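Endonuclease IV (Thermus thermophilus, PDB 3AAM) cleaves phosphodiester bonds at apurinic or apyrimidinic sites in DNA during base excision repair, leaving a 3'-hydroxyl and a 5'-terminal sugar phosphate, and also has 3'-5' exonuclease activity. Local coordinates at residues P2-L8 and F245-R251; R42-L46 and K96-L100; L90-E95 and A124-V130; Y174-D179 and S208-L212. One frame throughout, in Å; residues are numbered along the deposited sequence.

Contact 1. Residues P2-L8 and F245-R251; sequences PRYGFHL and FILETPR
Pro-2 lays CB against the ring of Phe-245, 3.5 Å from CE2. Arg-3 O then meets Phe-245 twice: it accepts a hydrogen bond from Phe-245 N (2.9 Å), and it lies in plane at the edge of the aromatic ring. Around Phe-245 O gather Tyr-4 CA, through a CA-H...O contact, and Gly-5 N, a hydrogen bond of 3.0 Å. Gly-5 O takes the next bond, from Leu-247 N, at 3.0 Å. Ile-246 CD1 comes within 3.9 Å of Gly-5 C, where a beta carbon on Gly-5 would be tight. Phe-6 runs alongside Leu-247, CE1 to CD2 4.1 Å. Here the direct pairing gives way to a water that links His-7 N to Leu-247 O. Arg-251, bent at chi2 (-72°) and chi3 (-43°), curls back so that one guanidinium face covers Phe-6 CB and Leu-8 CD2, the latter 3.5 Å from NH1, while NH1 gives His-7 O a weak bond; NH2 bridges to Asp-256 and Glu-22. Replacing the arginine by alanine would probably deprive Asp-256 and Glu-22 of this partner and uncover Phe-6 CB and Leu-8 CD2. Pairing between the first strand, 3-6, and the last, 244-247, in parallel register closes the TIM barrel, and just beyond it Glu-248 O accepts a bond from the manganese ligand His-219.

Contact 2. Residues R42-L46 and K96-L100; sequences RPRAL and KAALL
Lys-96 reaches from helix 82-100 to the loop ahead of helix 48-60 and packs its aliphatic part against Leu-46, the two side chains running antiparallel alongside each other. Its CD lies 3.8 Å from Leu-46 CD2 and almost as near CB. The chain is bent at chi2 (-75°) and again at chi4 (59°), and the second bend brings the ammonium group over the backbone of Arg-44. There NZ donates to Arg-44 O at 2.8 Å, approaching from well above the carbonyl plane, 46° out of it. NZ also donates to a water, 2.9 Å away, which takes a second hydrogen bond from Arg-44 N, so both the N-H and the C=O of one residue are tied to the lysine. Asp-92, one turn earlier on the helix, gives NZ a salt-bridge partner. With alanine at this position, Arg-44 O would probably lose its donor, Asp-92 would have one salt-bridge partner fewer and Leu-46 would pack against less carbon. Further along, Leu-99 contributes only a marginal approach, its CB being 4.4 Å from Leu-46 CD2. Leu-100 does more: the branch point CG is 3.7 Å from that same methyl, and CD2 (3.8 Å) is nearly as close. Val-51 and Phe-54 of helix 48-60 extend this apolar patch. The chemistry is thus divided: one methyl inserted among helix carbons supplies apolar packing, while the ammonium group, held by carbonyl, water and carboxylate, probably fixes the course of the loop.

Contact 3. Residues L90-E95 and A124-V130; sequences LADDLE and ALRLAGV
Two neighbouring helices on the outside of the TIM barrel, 82-100 and 114-128, meet where Ala-91 and Ala-124 face each other, their CA atoms only 4.6 Å apart. The segment axes approach to 8.2 Å and cross at -51°, a close passage that the small alanine side chains permit. Ala-124 CB sits against Leu-90 CD2 at 3.8 Å, and Ala-91 CB touches both Ala-124 O (3.7 Å) and Leu-127 CB. Leu-94 works through two separate parts: CB touches both Ala-128 CB and Val-130 CG2, the latter at 3.7 Å, while CD1 crosses to meet Leu-125 CD2 (3.8 Å). Chi1 of -68°, with CG anti to the carbonyl carbon, helps carry CD1 to Leu-125. Leu-90 and Leu-94 also rest on Val-105 of strand 104-107, which lies between the two helices in the chain. No hydrogen bond crosses the contact, and the hold is apolar. Gly-129, with positive phi, ends helix 114-128 in a Schellman motif and so turns the chain to bring Val-130 back onto Leu-94. Farther along, Glu-95 lies along the end of this helix, its CG 3.7 Å from Ala-128 CB and its OE2 3.5 Å from Ala-128 CA.

Contact 4. Residues Y174-D179 and S208-L212; sequences YAAGYD and SVGGL
Tyr-174, in the short helix that carries the manganese ligand His-172, turns its ring into the loop 208-212, which follows strand 202-208 of the TIM barrel. The ring is the tightly packed part. Chi1 of -167°, CG anti to the backbone N, carries the ring against the loop backbone, and Leu-212 CB lies over one face, 4.2 Å from the centroid and 28° off the normal, a CH-pi contact. Gly-210 O comes in plane to the edge, 3.5 Å from CE2. That oxygen is steadied by Ser-208 OG, which donates to it at 2.7 Å. Neighbouring backbone bonds, Tyr-174 with Gly-213 and Ala-175 with Arg-215, tie the same helix end to the chain beyond; the side chain of Ala-175 is about 8 Å from the manganese.

The outer side is looser. Gly-177 ends the helix in a Schellman motif, and over this turn lies the exposed side chain of Leu-212, with CD1 3.5 Å from Gly-177 C. Its other methyl, CD2, merely grazes Asp-179 OD2 at 4.0 Å, while Asp-179 OD1 bonds to Glu-182 N. Beside the ring's hydroxyl, a water accepts from Leu-212 N at 2.8 Å and lies 3.3 Å from Tyr-174 OH.

Contact 1 joins the first and last strands of the barrel, its centre about 9 Å from that of the chain, and the other three are nested within the loop it closes. Contacts 2 and 3 are neighbours, their centres 11 Å apart; both use helix 82-100, and they touch where Pro-43 CB meets Asp-92 OD1 at 3.7 Å. Their segments alternate along the chain, so this helix is gripped by a preceding loop and by a following helix. Contact 4 comes later in the chain, its centre 32 to 34 Å from those of contacts 2 and 3, beyond the chain's centre. The metal-ligand neighbourhood therefore adjoins contacts 1 and 4, whereas contacts 2 and 3 join outer layers away from it.

Contact 1. Residues P2-L8 and F245-R251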
loop_
_atom_site.group_PDB
_atom_site.type_symbol
_atom_site.label_atom_id
_atom_site.label_comp_id
_atom_site.label_asym_id
_atom_site.label_seq_id
_atom_site.Cartn_x
_atom_site.Cartn_y
_atom_site.Cartn_z
ATOM N N PRO A 2 -11.716 -6.934 -9.965
ATOM C CA PRO A 2 -10.799 -6.288 -9.002
ATOM C C PRO A 2 -10.958 -4.771 -8.982
ATOM O O PRO A 2 -11.170 -4.141 -10.018
ATOM C CB PRO A 2 -9.389 -6.676 -9.417
ATOM C CG PRO A 2 -9.567 -6.876 -10.924
ATOM C CD PRO A 2 -10.939 -7.565 -11.046
ATOM N N ARG A 3 -10.848 -4.191 -7.792
ATOM C CA ARG A 3 -10.971 -2.748 -7.625
ATOM C C ARG A 3 -9.629 -2.082 -7.906
ATOM O O ARG A 3 -8.569 -2.684 -7.698
ATOM C CB ARG A 3 -11.461 -2.428 -6.210
ATOM C CG ARG A 3 -12.921 -2.824 -5.988
ATOM C CD ARG A 3 -13.359 -2.661 -4.543
ATOM N NE ARG A 3 -14.793 -2.893 -4.387
ATOM C CZ ARG A 3 -15.736 -2.003 -4.685
ATOM N NH1 ARG A 3 -15.405 -0.804 -5.151
ATOM N NH2 ARG A 3 -17.017 -2.318 -4.527
ATOM N N TYR A 4 -9.673 -0.839 -8.383
ATOM C CA TYR A 4 -8.452 -0.126 -8.728
ATOM C C TYR A 4 -8.514 1.351 -8.365
ATOM O O TYR A 4 -9.582 1.966 -8.351
ATOM C CB TYR A 4 -8.190 -0.273 -10.232
ATOM C CG TYR A 4 -9.279 0.342 -11.078
ATOM C CD1 TYR A 4 -9.189 1.665 -11.512
ATOM C CD2 TYR A 4 -10.437 -0.374 -11.382
ATOM C CE1 TYR A 4 -10.229 2.263 -12.222
ATOM C CE2 TYR A 4 -11.483 0.213 -12.093
ATOM C CZ TYR A 4 -11.371 1.533 -12.508
ATOM O OH TYR A 4 -12.412 2.121 -13.194
ATOM N N GLY A 5 -7.350 1.925 -8.089
ATOM C CA GLY A 5 -7.307 3.329 -7.737
ATOM C C GLY A 5 -5.905 3.889 -7.685
ATOM O O GLY A 5 -4.925 3.201 -7.988
ATOM N N PHE A 6 -5.823 5.155 -7.288
ATOM C CA PHE A 6 -4.558 5.874 -7.181
ATOM C C PHE A 6 -4.389 6.379 -5.762
ATOM O O PHE A 6 -5.267 6.218 -4.910
ATOM C CB PHE A 6 -4.547 7.128 -8.062
ATOM C CG PHE A 6 -4.818 6.884 -9.512
ATOM C CD1 PHE A 6 -4.173 5.865 -10.201
ATOM C CD2 PHE A 6 -5.675 7.733 -10.212
ATOM C CE1 PHE A 6 -4.370 5.696 -11.568
ATOM C CE2 PHE A 6 -5.879 7.575 -11.577
ATOM C CZ PHE A 6 -5.228 6.559 -12.258
ATOM N N HIS A 7 -3.246 7.012 -5.529
ATOM C CA HIS A 7 -2.983 7.640 -4.253
ATOM C C HIS A 7 -3.442 9.073 -4.485
ATOM O O HIS A 7 -2.944 9.757 -5.389
ATOM C CB HIS A 7 -1.497 7.612 -3.910
ATOM C CG HIS A 7 -1.210 8.096 -2.526
ATOM N ND1 HIS A 7 -1.365 9.414 -2.154
ATOM C CD2 HIS A 7 -0.842 7.429 -1.408
ATOM C CE1 HIS A 7 -1.104 9.536 -0.866
ATOM N NE2 HIS A 7 -0.783 8.347 -0.388
ATOM N N LEU A 8 -4.407 9.512 -3.683
ATOM C CA LEU A 8 -4.985 10.847 -3.807
ATOM C C LEU A 8 -4.510 11.795 -2.713
ATOM O O LEU A 8 -4.175 11.366 -1.607
ATOM C CB LEU A 8 -6.513 10.744 -3.761
ATOM C CG LEU A 8 -7.148 9.727 -4.718
ATOM C CD1 LEU A 8 -8.645 9.639 -4.448
ATOM C CD2 LEU A 8 -6.874 10.130 -6.159
ATOM N N PHE A 245 -6.335 -2.923 -5.821
ATOM C CA PHE A 245 -5.105 -2.580 -6.523
ATOM C C PHE A 245 -4.909 -1.070 -6.543
ATOM O O PHE A 245 -5.785 -0.329 -6.988
ATOM C CB PHE A 245 -5.156 -3.114 -7.956
ATOM C CG PHE A 245 -5.119 -4.616 -8.046
ATOM C CD1 PHE A 245 -3.929 -5.282 -8.296
ATOM C CD2 PHE A 245 -6.278 -5.362 -7.860
ATOM C CE1 PHE A 245 -3.884 -6.673 -8.366
ATOM C CE2 PHE A 245 -6.247 -6.755 -7.925
ATOM C CZ PHE A 245 -5.046 -7.412 -8.179
ATOM N N ILE A 246 -3.760 -0.622 -6.047
ATOM C CA ILE A 246 -3.432 0.801 -6.004
ATOM C C ILE A 246 -2.133 1.087 -6.750
ATOM O O ILE A 246 -1.107 0.451 -6.496
ATOM C CB ILE A 246 -3.267 1.294 -4.534
ATOM C CG1 ILE A 246 -4.586 1.149 -3.771
ATOM C CG2 ILE A 246 -2.802 2.743 -4.511
ATOM C CD1 ILE A 246 -5.727 2.000 -4.329
ATOM N N LEU A 247 -2.181 2.042 -7.671
ATOM C CA LEU A 247 -1.004 2.447 -8.433
ATOM C C LEU A 247 -0.446 3.667 -7.705
ATOM O O LEU A 247 -1.211 4.528 -7.265
ATOM C CB LEU A 247 -1.395 2.825 -9.868
ATOM C CG LEU A 247 -0.249 3.292 -10.769
ATOM C CD1 LEU A 247 0.779 2.178 -10.956
ATOM C CD2 LEU A 247 -0.819 3.717 -12.115
ATOM N N GLU A 248 0.876 3.723 -7.559
ATOM C CA GLU A 248 1.531 4.829 -6.861
ATOM C C GLU A 248 2.538 5.503 -7.788
ATOM O O GLU A 248 3.734 5.239 -7.715
ATOM C CB GLU A 248 2.254 4.306 -5.618
ATOM C CG GLU A 248 1.392 3.470 -4.679
ATOM C CD GLU A 248 2.186 2.931 -3.506
ATOM O OE1 GLU A 248 3.271 2.353 -3.740
ATOM O OE2 GLU A 248 1.729 3.079 -2.356
ATOM N N THR A 249 2.046 6.370 -8.665
ATOM C CA THR A 249 2.905 7.065 -9.614
ATOM C C THR A 249 2.475 8.525 -9.725
ATOM O O THR A 249 1.453 8.914 -9.175
ATOM C CB THR A 249 2.826 6.394 -10.990
ATOM O OG1 THR A 249 1.464 6.390 -11.433
ATOM C CG2 THR A 249 3.339 4.967 -10.913
ATOM N N PRO A 250 3.260 9.354 -10.431
ATOM C CA PRO A 250 2.917 10.773 -10.583
ATOM C C PRO A 250 1.470 11.005 -11.022
ATOM O O PRO A 250 0.951 10.303 -11.894
ATOM C CB PRO A 250 3.937 11.255 -11.604
ATOM C CG PRO A 250 5.147 10.442 -11.239
ATOM C CD PRO A 250 4.554 9.059 -11.072
ATOM N N ARG A 251 0.841 12.010 -10.419
ATOM C CA ARG A 251 -0.554 12.335 -10.690
ATOM C C ARG A 251 -0.740 13.540 -11.603
ATOM O O ARG A 251 0.095 14.438 -11.642
ATOM C CB ARG A 251 -1.268 12.601 -9.368
ATOM C CG ARG A 251 -1.244 11.429 -8.387
ATOM C CD ARG A 251 -2.154 10.312 -8.870
ATOM N NE ARG A 251 -3.403 10.874 -9.371
ATOM C CZ ARG A 251 -4.249 11.591 -8.640
ATOM N NH1 ARG A 251 -4.000 11.824 -7.357
ATOM N NH2 ARG A 251 -5.319 12.130 -9.208
HETATM O O HOH W 1 -1.259 7.108 -7.665
#

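Contact 2. Residues R42-L46 and K96-L100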
loop_
_atom_site.group_PDB
_atom_site.type_symbol
_atom_site.label_atom_id
_atom_site.label_comp_id
_atom_site.label_asym_id
_atom_site.label_seq_id
_atom_site.Cartn_x
_atom_site.Cartn_y
_atom_site.Cartn_z
ATOM N N ARG A 42 5.015 15.649 12.074
ATOM C CA ARG A 42 3.868 16.219 12.775
ATOM C C ARG A 42 2.527 15.621 12.355
ATOM O O ARG A 42 2.192 15.596 11.173
ATOM C CB ARG A 42 3.829 17.738 12.565
ATOM C CG ARG A 42 4.078 18.557 13.824
ATOM C CD ARG A 42 5.485 18.359 14.369
ATOM N NE ARG A 42 5.676 19.053 15.642
ATOM C CZ ARG A 42 6.823 19.078 16.316
ATOM N NH1 ARG A 42 6.905 19.733 17.468
ATOM N NH2 ARG A 42 7.890 18.453 15.838
ATOM N N PRO A 43 1.743 15.124 13.325
ATOM C CA PRO A 43 0.438 14.544 12.991
ATOM C C PRO A 43 -0.510 15.637 12.511
ATOM O O PRO A 43 -0.399 16.792 12.928
ATOM C CB PRO A 43 -0.010 13.918 14.308
ATOM C CG PRO A 43 0.618 14.804 15.331
ATOM C CD PRO A 43 2.008 15.008 14.770
ATOM N N ARG A 44 -1.439 15.268 11.636
ATOM C CA ARG A 44 -2.405 16.220 11.094
ATOM C C ARG A 44 -3.729 16.140 11.839
ATOM O O ARG A 44 -4.359 15.082 11.904
ATOM C CB ARG A 44 -2.633 15.935 9.608
ATOM C CG ARG A 44 -3.746 16.756 8.967
ATOM C CD ARG A 44 -3.904 16.374 7.500
ATOM N NE ARG A 44 -4.992 17.094 6.845
ATOM C CZ ARG A 44 -6.283 16.878 7.073
ATOM N NH1 ARG A 44 -6.664 15.952 7.944
ATOM N NH2 ARG A 44 -7.196 17.593 6.428
ATOM N N ALA A 45 -4.148 17.269 12.403
ATOM C CA ALA A 45 -5.396 17.319 13.148
ATOM C C ALA A 45 -6.569 16.863 12.291
ATOM O O ALA A 45 -6.718 17.274 11.134
ATOM C CB ALA A 45 -5.641 18.734 13.662
ATOM N N LEU A 46 -7.400 16.003 12.869
ATOM C CA LEU A 46 -8.570 15.483 12.178
ATOM C C LEU A 46 -9.794 15.795 13.036
ATOM O O LEU A 46 -10.029 15.141 14.049
ATOM C CB LEU A 46 -8.426 13.974 11.981
ATOM C CG LEU A 46 -9.385 13.303 10.999
ATOM C CD1 LEU A 46 -9.141 13.852 9.596
ATOM C CD2 LEU A 46 -9.164 11.797 11.026
ATOM N N LYS A 96 -5.825 7.343 13.153
ATOM C CA LYS A 96 -6.555 8.167 12.199
ATOM C C LYS A 96 -7.405 7.263 11.305
ATOM O O LYS A 96 -8.559 7.573 11.012
ATOM C CB LYS A 96 -5.573 9.002 11.361
ATOM C CG LYS A 96 -4.820 10.076 12.162
ATOM C CD LYS A 96 -5.724 11.257 12.490
ATOM C CE LYS A 96 -5.175 12.128 13.627
ATOM N NZ LYS A 96 -3.831 12.717 13.368
ATOM N N ALA A 97 -6.839 6.135 10.887
ATOM C CA ALA A 97 -7.575 5.198 10.047
ATOM C C ALA A 97 -8.812 4.682 10.786
ATOM O O ALA A 97 -9.889 4.557 10.201
ATOM C CB ALA A 97 -6.675 4.031 9.646
ATOM N N ALA A 98 -8.659 4.383 12.072
ATOM C CA ALA A 98 -9.784 3.888 12.860
ATOM C C ALA A 98 -10.899 4.929 12.909
ATOM O O ALA A 98 -12.074 4.601 12.753
ATOM C CB ALA A 98 -9.330 3.533 14.274
ATOM N N LEU A 99 -10.526 6.185 13.126
ATOM C CA LEU A 99 -11.508 7.259 13.184
ATOM C C LEU A 99 -12.240 7.412 11.857
ATOM O O LEU A 99 -13.457 7.595 11.821
ATOM C CB LEU A 99 -10.827 8.582 13.542
ATOM C CG LEU A 99 -10.390 8.778 14.993
ATOM C CD1 LEU A 99 -9.557 10.043 15.112
ATOM C CD2 LEU A 99 -11.623 8.863 15.885
ATOM N N LEU A 100 -11.493 7.325 10.764
ATOM C CA LEU A 100 -12.075 7.476 9.438
ATOM C C LEU A 100 -12.816 6.248 8.928
ATOM O O LEU A 100 -13.569 6.338 7.966
ATOM C CB LEU A 100 -10.985 7.864 8.438
ATOM C CG LEU A 100 -10.385 9.258 8.646
ATOM C CD1 LEU A 100 -9.192 9.457 7.724
ATOM C CD2 LEU A 100 -11.457 10.309 8.379
HETATM O O HOH W 2 -2.049 12.612 11.089
#

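Contact 3. Residues L90-E95 and A124-V130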
loop_
_atom_site.group_PDB
_atom_site.type_symbol
_atom_site.label_atom_id
_atom_site.label_comp_id
_atom_site.label_asym_id
_atom_site.label_seq_id
_atom_site.Cartn_x
_atom_site.Cartn_y
_atom_site.Cartn_z
ATOM N N LEU A 90 3.441 5.680 13.073
ATOM C CA LEU A 90 2.602 4.618 12.533
ATOM C C LEU A 90 1.362 4.437 13.404
ATOM O O LEU A 90 0.285 4.131 12.898
ATOM C CB LEU A 90 3.383 3.301 12.432
ATOM C CG LEU A 90 2.628 2.112 11.819
ATOM C CD1 LEU A 90 2.117 2.460 10.422
ATOM C CD2 LEU A 90 3.549 0.903 11.755
ATOM N N ALA A 91 1.513 4.633 14.713
ATOM C CA ALA A 91 0.380 4.506 15.624
ATOM C C ALA A 91 -0.634 5.586 15.263
ATOM O O ALA A 91 -1.841 5.353 15.303
ATOM C CB ALA A 91 0.836 4.672 17.065
ATOM N N ASP A 92 -0.134 6.766 14.907
ATOM C CA ASP A 92 -1.006 7.869 14.518
ATOM C C ASP A 92 -1.781 7.483 13.262
ATOM O O ASP A 92 -2.983 7.724 13.176
ATOM C CB ASP A 92 -0.188 9.140 14.260
ATOM C CG ASP A 92 -1.002 10.235 13.583
ATOM O OD1 ASP A 92 -1.948 10.761 14.207
ATOM O OD2 ASP A 92 -0.689 10.568 12.421
ATOM N N ASP A 93 -1.095 6.884 12.290
ATOM C CA ASP A 93 -1.758 6.461 11.058
ATOM C C ASP A 93 -2.898 5.499 11.376
ATOM O O ASP A 93 -3.983 5.604 10.816
ATOM C CB ASP A 93 -0.789 5.753 10.103
ATOM C CG ASP A 93 0.260 6.682 9.517
ATOM O OD1 ASP A 93 -0.055 7.862 9.255
ATOM O OD2 ASP A 93 1.402 6.217 9.300
ATOM N N LEU A 94 -2.641 4.554 12.274
ATOM C CA LEU A 94 -3.647 3.565 12.647
ATOM C C LEU A 94 -4.834 4.189 13.378
ATOM O O LEU A 94 -5.981 3.814 13.142
ATOM C CB LEU A 94 -3.006 2.481 13.512
ATOM C CG LEU A 94 -1.994 1.589 12.791
ATOM C CD1 LEU A 94 -1.146 0.827 13.794
ATOM C CD2 LEU A 94 -2.731 0.632 11.870
ATOM N N GLU A 95 -4.547 5.133 14.270
ATOM C CA GLU A 95 -5.581 5.819 15.032
ATOM C C GLU A 95 -6.459 6.656 14.099
ATOM O O GLU A 95 -7.686 6.667 14.230
ATOM C CB GLU A 95 -4.935 6.705 16.102
ATOM C CG GLU A 95 -4.313 5.914 17.250
ATOM C CD GLU A 95 -3.207 6.670 17.965
ATOM O OE1 GLU A 95 -3.137 7.908 17.829
ATOM O OE2 GLU A 95 -2.408 6.020 18.678
ATOM N N ALA A 124 3.328 -0.395 17.542
ATOM C CA ALA A 124 2.452 0.613 16.953
ATOM C C ALA A 124 0.992 0.197 17.114
ATOM O O ALA A 124 0.137 1.017 17.451
ATOM C CB ALA A 124 2.787 0.805 15.475
ATOM N N LEU A 125 0.714 -1.080 16.867
ATOM C CA LEU A 125 -0.641 -1.603 17.003
ATOM C C LEU A 125 -1.115 -1.467 18.446
ATOM O O LEU A 125 -2.260 -1.101 18.702
ATOM C CB LEU A 125 -0.686 -3.075 16.582
ATOM C CG LEU A 125 -0.652 -3.344 15.077
ATOM C CD1 LEU A 125 -0.502 -4.832 14.812
ATOM C CD2 LEU A 125 -1.928 -2.820 14.450
ATOM N N ARG A 126 -0.224 -1.762 19.388
ATOM C CA ARG A 126 -0.573 -1.673 20.799
ATOM C C ARG A 126 -0.822 -0.226 21.214
ATOM O O ARG A 126 -1.801 0.075 21.898
ATOM C CB ARG A 126 0.532 -2.288 21.654
ATOM C CG ARG A 126 0.123 -2.519 23.094
ATOM C CD ARG A 126 1.139 -3.370 23.830
ATOM N NE ARG A 126 0.679 -3.714 25.171
ATOM C CZ ARG A 126 -0.401 -4.445 25.430
ATOM N NH1 ARG A 126 -1.146 -4.918 24.438
ATOM N NH2 ARG A 126 -0.741 -4.703 26.685
ATOM N N LEU A 127 0.059 0.676 20.796
ATOM C CA LEU A 127 -0.114 2.083 21.128
ATOM C C LEU A 127 -1.442 2.604 20.593
ATOM O O LEU A 127 -2.132 3.371 21.259
ATOM C CB LEU A 127 1.025 2.925 20.546
ATOM C CG LEU A 127 2.386 2.849 21.237
ATOM C CD1 LEU A 127 3.378 3.756 20.527
ATOM C CD2 LEU A 127 2.231 3.274 22.687
ATOM N N ALA A 128 -1.801 2.178 19.389
ATOM C CA ALA A 128 -3.043 2.627 18.771
ATOM C C ALA A 128 -4.267 1.921 19.336
ATOM O O ALA A 128 -5.399 2.307 19.043
ATOM C CB ALA A 128 -2.973 2.421 17.263
ATOM N N GLY A 129 -4.043 0.892 20.149
ATOM C CA GLY A 129 -5.154 0.154 20.721
ATOM C C GLY A 129 -6.050 -0.379 19.623
ATOM O O GLY A 129 -7.270 -0.438 19.766
ATOM N N VAL A 130 -5.433 -0.766 18.513
ATOM C CA VAL A 130 -6.168 -1.285 17.369
ATOM C C VAL A 130 -6.677 -2.702 17.604
ATOM O O VAL A 130 -5.978 -3.541 18.177
ATOM C CB VAL A 130 -5.289 -1.289 16.096
ATOM C CG1 VAL A 130 -6.058 -1.884 14.927
ATOM C CG2 VAL A 130 -4.849 0.127 15.767
#

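Contact 4. Residues Y174-D179 and S208-L212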
loop_
_atom_site.group_PDB
_atom_site.type_symbol
_atom_site.label_atom_id
_atom_site.label_comp_id
_atom_site.label_asym_id
_atom_site.label_seq_id
_atom_site.Cartn_x
_atom_site.Cartn_y
_atom_site.Cartn_z
ATOM N N TYR A 174 9.841 -7.164 -8.356
ATOM C CA TYR A 174 10.665 -7.254 -9.556
ATOM C C TYR A 174 12.093 -6.836 -9.224
ATOM O O TYR A 174 13.052 -7.521 -9.586
ATOM C CB TYR A 174 10.087 -6.350 -10.647
ATOM C CG TYR A 174 10.670 -6.581 -12.023
ATOM C CD1 TYR A 174 10.526 -7.811 -12.660
ATOM C CD2 TYR A 174 11.356 -5.569 -12.689
ATOM C CE1 TYR A 174 11.053 -8.030 -13.928
ATOM C CE2 TYR A 174 11.887 -5.778 -13.960
ATOM C CZ TYR A 174 11.731 -7.012 -14.571
ATOM O OH TYR A 174 12.253 -7.230 -15.825
ATOM N N ALA A 175 12.232 -5.714 -8.524
ATOM C CA ALA A 175 13.549 -5.210 -8.155
ATOM C C ALA A 175 14.294 -6.181 -7.253
ATOM O O ALA A 175 15.520 -6.226 -7.261
ATOM C CB ALA A 175 13.421 -3.855 -7.469
ATOM N N ALA A 176 13.552 -6.967 -6.481
ATOM C CA ALA A 176 14.156 -7.926 -5.566
ATOM C C ALA A 176 14.587 -9.220 -6.247
ATOM O O ALA A 176 15.394 -9.971 -5.695
ATOM C CB ALA A 176 13.190 -8.237 -4.434
ATOM N N GLY A 177 14.050 -9.488 -7.434
ATOM C CA GLY A 177 14.417 -10.706 -8.138
ATOM C C GLY A 177 13.259 -11.587 -8.573
ATOM O O GLY A 177 13.470 -12.621 -9.208
ATOM N N TYR A 178 12.035 -11.203 -8.225
ATOM C CA TYR A 178 10.862 -11.977 -8.626
ATOM C C TYR A 178 10.485 -11.526 -10.032
ATOM O O TYR A 178 10.125 -10.368 -10.240
ATOM C CB TYR A 178 9.705 -11.725 -7.661
ATOM C CG TYR A 178 9.897 -12.341 -6.290
ATOM C CD1 TYR A 178 9.744 -13.714 -6.095
ATOM C CD2 TYR A 178 10.201 -11.549 -5.185
ATOM C CE1 TYR A 178 9.880 -14.285 -4.826
ATOM C CE2 TYR A 178 10.344 -12.109 -3.914
ATOM C CZ TYR A 178 10.178 -13.473 -3.742
ATOM O OH TYR A 178 10.288 -14.026 -2.485
ATOM N N ASP A 179 10.558 -12.441 -10.994
ATOM C CA ASP A 179 10.261 -12.094 -12.382
ATOM C C ASP A 179 8.778 -11.873 -12.691
ATOM O O ASP A 179 8.129 -12.712 -13.317
ATOM C CB ASP A 179 10.817 -13.165 -13.322
ATOM C CG ASP A 179 10.998 -12.654 -14.737
ATOM O OD1 ASP A 179 10.425 -11.596 -15.067
ATOM O OD2 ASP A 179 11.714 -13.313 -15.520
ATOM N N SER A 208 7.953 -0.985 -12.962
ATOM C CA SER A 208 9.297 -0.669 -12.499
ATOM C C SER A 208 10.241 -0.079 -13.536
ATOM O O SER A 208 10.291 -0.537 -14.674
ATOM C CB SER A 208 9.912 -1.952 -11.925
ATOM O OG SER A 208 11.285 -1.812 -11.611
ATOM N N VAL A 209 10.988 0.943 -13.127
ATOM C CA VAL A 209 11.972 1.565 -14.002
ATOM C C VAL A 209 13.208 0.671 -13.944
ATOM O O VAL A 209 13.891 0.466 -14.950
ATOM C CB VAL A 209 12.346 2.990 -13.518
ATOM C CG1 VAL A 209 13.543 3.517 -14.309
ATOM C CG2 VAL A 209 11.164 3.924 -13.687
ATOM N N GLY A 210 13.479 0.131 -12.759
ATOM C CA GLY A 210 14.624 -0.742 -12.579
ATOM C C GLY A 210 14.403 -2.133 -13.139
ATOM O O GLY A 210 13.266 -2.586 -13.281
ATOM N N GLY A 211 15.497 -2.817 -13.456
ATOM C CA GLY A 211 15.402 -4.155 -14.007
ATOM C C GLY A 211 15.291 -5.250 -12.964
ATOM O O GLY A 211 15.374 -4.992 -11.761
ATOM N N LEU A 212 15.114 -6.480 -13.437
ATOM C CA LEU A 212 14.977 -7.642 -12.569
ATOM C C LEU A 212 16.155 -7.788 -11.605
ATOM O O LEU A 212 17.307 -7.877 -12.028
ATOM C CB LEU A 212 14.843 -8.909 -13.421
ATOM C CG LEU A 212 14.694 -10.236 -12.671
ATOM C CD1 LEU A 212 13.430 -10.213 -11.830
ATOM C CD2 LEU A 212 14.651 -11.387 -13.671
HETATM O O HOH W 3 15.482 -6.835 -16.222
#